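Long-range contact in fimbrial subunit type 1 (Actinomyces oris, PDB 3UXF), which is the major structural subunit of the type 1 fimbriae carried on the surface of this Gram-positive bacterium: residues A[250-262]-A[271-283]. Numbering follows the deposited sequence.
Sequences VTLAETTDYTLIT and ATIQLTEEGRRKA
K282, on helix 277-283, reaches D257, its NZ meeting OD1 at 2.7 Å on the syn side of the carboxylate; chi4 of 69° bends the end of an otherwise extended chain toward that oxygen. On the way its CD brushes L252 CD2, a use of lysine's long apolar stem. T276 OG1 donates to T256 O at 2.7 Å, and its CG2 lies 3.5 Å from T255 O. D257 O accepts from T276 N, which stands 53° out of the carbonyl plane, and also has G279 CA close by at 3.3 Å, an approach open to glycine because a CB there would run into that oxygen. These contacts tie the loop before strand 258-262 to T276, the link between its antiparallel hairpin partner, 271-275, and the helix. Paired backbone bonds join T259 with Q274 and I261 with T272, while Y258, L260 and I273 share one face of the hairpin, where Y258 lies on V242 and I273 on V298 of the beta sandwich. Behind the first shell, T276 OG1 accepts from G279 N and so N-caps the helix, threonine's hydroxyl serving both segments. A253 N donates to the anti lone pair of D257 OD2, and E278, gripped side-on by R281, shares K282 NZ with D257.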
# COMPACT_ATOMS: atom_id res chain seq x y z
N VAL A 250 -19.45 -7.11 -2.25
CA VAL A 250 -19.78 -8.17 -3.17
C VAL A 250 -18.48 -8.78 -3.67
O VAL A 250 -17.44 -8.13 -3.67
CB VAL A 250 -20.59 -7.69 -4.39
CG1 VAL A 250 -21.95 -7.18 -3.94
CG2 VAL A 250 -19.83 -6.62 -5.18
N THR A 251 -18.58 -10.01 -4.12
CA THR A 251 -17.47 -10.66 -4.80
C THR A 251 -17.72 -10.64 -6.29
O THR A 251 -18.83 -10.97 -6.76
CB THR A 251 -17.33 -12.08 -4.27
OG1 THR A 251 -17.03 -12.03 -2.88
CG2 THR A 251 -16.21 -12.86 -4.99
N LEU A 252 -16.70 -10.26 -7.05
CA LEU A 252 -16.78 -10.23 -8.48
C LEU A 252 -16.34 -11.56 -9.10
O LEU A 252 -15.70 -12.39 -8.43
CB LEU A 252 -15.86 -9.13 -9.01
CG LEU A 252 -16.20 -7.71 -8.54
CD1 LEU A 252 -15.36 -6.65 -9.30
CD2 LEU A 252 -17.69 -7.40 -8.67
N ALA A 253 -16.72 -11.76 -10.35
CA ALA A 253 -16.51 -13.05 -11.01
C ALA A 253 -15.44 -12.97 -12.08
O ALA A 253 -15.45 -12.05 -12.91
CB ALA A 253 -17.82 -13.54 -11.64
N GLU A 254 -14.52 -13.94 -12.09
CA GLU A 254 -13.53 -13.93 -13.15
C GLU A 254 -14.23 -14.10 -14.50
O GLU A 254 -15.29 -14.75 -14.56
CB GLU A 254 -12.42 -15.01 -12.92
CG GLU A 254 -11.45 -15.17 -14.13
CD GLU A 254 -9.96 -15.32 -13.77
OE1 GLU A 254 -9.66 -15.94 -12.71
OE2 GLU A 254 -9.10 -14.82 -14.57
N THR A 255 -13.64 -13.53 -15.54
CA THR A 255 -14.18 -13.48 -16.91
C THR A 255 -15.33 -12.50 -17.04
O THR A 255 -15.29 -11.58 -17.87
CB THR A 255 -14.61 -14.85 -17.40
OG1 THR A 255 -13.54 -15.76 -17.17
CG2 THR A 255 -14.92 -14.79 -18.91
N THR A 256 -16.36 -12.67 -16.22
CA THR A 256 -17.49 -11.73 -16.25
C THR A 256 -17.06 -10.31 -15.86
O THR A 256 -17.35 -9.35 -16.58
CB THR A 256 -18.59 -12.20 -15.29
OG1 THR A 256 -18.99 -13.51 -15.69
CG2 THR A 256 -19.78 -11.23 -15.33
N ASP A 257 -16.36 -10.17 -14.73
CA ASP A 257 -16.10 -8.85 -14.17
C ASP A 257 -14.63 -8.41 -14.27
O ASP A 257 -14.33 -7.21 -14.24
CB ASP A 257 -16.50 -8.84 -12.70
CG ASP A 257 -18.00 -9.07 -12.52
OD1 ASP A 257 -18.80 -8.43 -13.25
OD2 ASP A 257 -18.38 -9.86 -11.64
N TYR A 258 -13.74 -9.39 -14.33
CA TYR A 258 -12.32 -9.05 -14.45
C TYR A 258 -11.58 -10.19 -15.07
O TYR A 258 -12.08 -11.32 -15.14
CB TYR A 258 -11.70 -8.77 -13.06
CG TYR A 258 -11.69 -9.97 -12.15
CD1 TYR A 258 -10.63 -10.86 -12.14
CD2 TYR A 258 -12.77 -10.24 -11.30
CE1 TYR A 258 -10.61 -11.96 -11.30
CE2 TYR A 258 -12.77 -11.33 -10.46
CZ TYR A 258 -11.71 -12.20 -10.48
OH TYR A 258 -11.73 -13.29 -9.64
N THR A 259 -10.38 -9.93 -15.58
CA THR A 259 -9.49 -11.03 -15.94
C THR A 259 -8.11 -10.79 -15.31
O THR A 259 -7.67 -9.62 -15.20
CB THR A 259 -9.40 -11.21 -17.49
OG1 THR A 259 -8.33 -10.45 -18.03
CG2 THR A 259 -10.64 -10.74 -18.19
N LEU A 260 -7.47 -11.88 -14.89
CA LEU A 260 -6.11 -11.84 -14.34
C LEU A 260 -5.15 -12.06 -15.49
O LEU A 260 -5.29 -13.04 -16.22
CB LEU A 260 -5.87 -12.94 -13.29
CG LEU A 260 -4.40 -13.11 -12.84
CD1 LEU A 260 -3.82 -11.91 -12.09
CD2 LEU A 260 -4.27 -14.35 -11.93
N ILE A 261 -4.21 -11.14 -15.67
CA ILE A 261 -3.18 -11.27 -16.71
C ILE A 261 -1.81 -11.29 -16.06
O ILE A 261 -1.44 -10.29 -15.45
CB ILE A 261 -3.27 -10.11 -17.69
CG1 ILE A 261 -4.69 -10.03 -18.24
CG2 ILE A 261 -2.23 -10.25 -18.83
CD1 ILE A 261 -5.01 -8.68 -18.83
N THR A 262 -1.06 -12.39 -16.16
CA THR A 262 0.30 -12.38 -15.61
C THR A 262 1.32 -12.37 -16.73
O THR A 262 1.02 -12.76 -17.87
CB THR A 262 0.62 -13.57 -14.68
OG1 THR A 262 0.40 -14.82 -15.38
CG2 THR A 262 -0.27 -13.55 -13.45
N ALA A 271 1.41 -9.10 -12.37
CA ALA A 271 0.05 -9.60 -12.38
C ALA A 271 -0.86 -8.39 -12.45
O ALA A 271 -0.73 -7.49 -11.63
CB ALA A 271 -0.25 -10.37 -11.11
N THR A 272 -1.77 -8.37 -13.41
CA THR A 272 -2.73 -7.28 -13.52
C THR A 272 -4.14 -7.84 -13.36
O THR A 272 -4.51 -8.83 -14.03
CB THR A 272 -2.65 -6.63 -14.91
OG1 THR A 272 -1.34 -6.10 -15.10
CG2 THR A 272 -3.66 -5.48 -15.03
N ILE A 273 -4.93 -7.22 -12.49
CA ILE A 273 -6.36 -7.48 -12.46
C ILE A 273 -6.99 -6.36 -13.27
O ILE A 273 -6.86 -5.18 -12.93
CB ILE A 273 -6.92 -7.50 -11.01
CG1 ILE A 273 -6.39 -8.70 -10.23
CG2 ILE A 273 -8.46 -7.46 -11.02
CD1 ILE A 273 -6.88 -10.03 -10.69
N GLN A 274 -7.59 -6.73 -14.39
CA GLN A 274 -8.16 -5.77 -15.32
C GLN A 274 -9.67 -5.92 -15.30
O GLN A 274 -10.18 -6.98 -15.62
CB GLN A 274 -7.58 -6.06 -16.71
CG GLN A 274 -8.12 -5.18 -17.87
CD GLN A 274 -7.62 -5.74 -19.20
OE1 GLN A 274 -8.14 -6.74 -19.69
NE2 GLN A 274 -6.54 -5.14 -19.74
N LEU A 275 -10.38 -4.87 -14.89
CA LEU A 275 -11.84 -4.95 -14.89
C LEU A 275 -12.34 -4.99 -16.36
O LEU A 275 -11.80 -4.28 -17.23
CB LEU A 275 -12.40 -3.75 -14.16
CG LEU A 275 -12.87 -3.87 -12.71
CD1 LEU A 275 -12.30 -5.01 -11.84
CD2 LEU A 275 -13.01 -2.56 -11.97
N THR A 276 -13.34 -5.81 -16.63
CA THR A 276 -14.01 -5.85 -17.95
C THR A 276 -15.00 -4.70 -18.05
O THR A 276 -15.18 -3.93 -17.10
CB THR A 276 -14.82 -7.14 -18.09
OG1 THR A 276 -15.80 -7.16 -17.04
CG2 THR A 276 -13.95 -8.39 -17.95
N GLU A 277 -15.67 -4.57 -19.19
CA GLU A 277 -16.69 -3.54 -19.31
C GLU A 277 -17.75 -3.71 -18.18
O GLU A 277 -18.11 -2.72 -17.52
CB GLU A 277 -17.33 -3.58 -20.70
CG GLU A 277 -18.54 -2.66 -20.76
CD GLU A 277 -19.02 -2.39 -22.16
OE1 GLU A 277 -18.75 -3.20 -23.06
OE2 GLU A 277 -19.66 -1.33 -22.35
N GLU A 278 -18.20 -4.94 -17.96
CA GLU A 278 -19.19 -5.15 -16.90
C GLU A 278 -18.60 -4.90 -15.51
O GLU A 278 -19.24 -4.29 -14.65
CB GLU A 278 -19.86 -6.52 -17.04
CG GLU A 278 -20.70 -6.93 -15.82
CD GLU A 278 -21.86 -6.01 -15.51
OE1 GLU A 278 -22.23 -5.11 -16.31
OE2 GLU A 278 -22.46 -6.18 -14.44
N GLY A 279 -17.35 -5.32 -15.28
CA GLY A 279 -16.73 -5.01 -14.00
C GLY A 279 -16.55 -3.52 -13.78
O GLY A 279 -16.76 -2.99 -12.69
N ARG A 280 -16.20 -2.79 -14.85
CA ARG A 280 -16.10 -1.37 -14.71
C ARG A 280 -17.44 -0.71 -14.43
O ARG A 280 -17.52 0.25 -13.65
CB ARG A 280 -15.49 -0.76 -15.98
CG ARG A 280 -14.01 -1.15 -16.18
CD ARG A 280 -13.41 -0.33 -17.38
NE ARG A 280 -14.12 -0.50 -18.65
CZ ARG A 280 -13.82 -1.42 -19.57
NH1 ARG A 280 -12.82 -2.27 -19.36
NH2 ARG A 280 -14.51 -1.50 -20.70
N ARG A 281 -18.48 -1.28 -15.03
CA ARG A 281 -19.82 -0.76 -14.81
C ARG A 281 -20.21 -0.98 -13.34
O ARG A 281 -20.67 -0.06 -12.66
CB ARG A 281 -20.83 -1.42 -15.75
CG ARG A 281 -22.23 -0.72 -15.63
CD ARG A 281 -23.39 -1.65 -16.01
NE ARG A 281 -23.43 -2.83 -15.14
CZ ARG A 281 -23.87 -2.82 -13.89
NH1 ARG A 281 -24.35 -1.71 -13.35
NH2 ARG A 281 -23.83 -3.95 -13.17
N LYS A 282 -19.94 -2.18 -12.82
CA LYS A 282 -20.25 -2.41 -11.42
C LYS A 282 -19.48 -1.46 -10.53
O LYS A 282 -20.04 -0.93 -9.57
CB LYS A 282 -19.91 -3.86 -11.03
CG LYS A 282 -20.82 -4.94 -11.57
CD LYS A 282 -20.41 -6.25 -10.91
CE LYS A 282 -21.34 -7.42 -11.17
NZ LYS A 282 -21.38 -7.96 -12.57
N ALA A 283 -18.18 -1.27 -10.79
CA ALA A 283 -17.43 -0.34 -9.99
C ALA A 283 -17.93 1.11 -10.07
O ALA A 283 -17.94 1.81 -9.07
CB ALA A 283 -15.93 -0.43 -10.33
O HOH W 1 0.29 -8.12 -16.02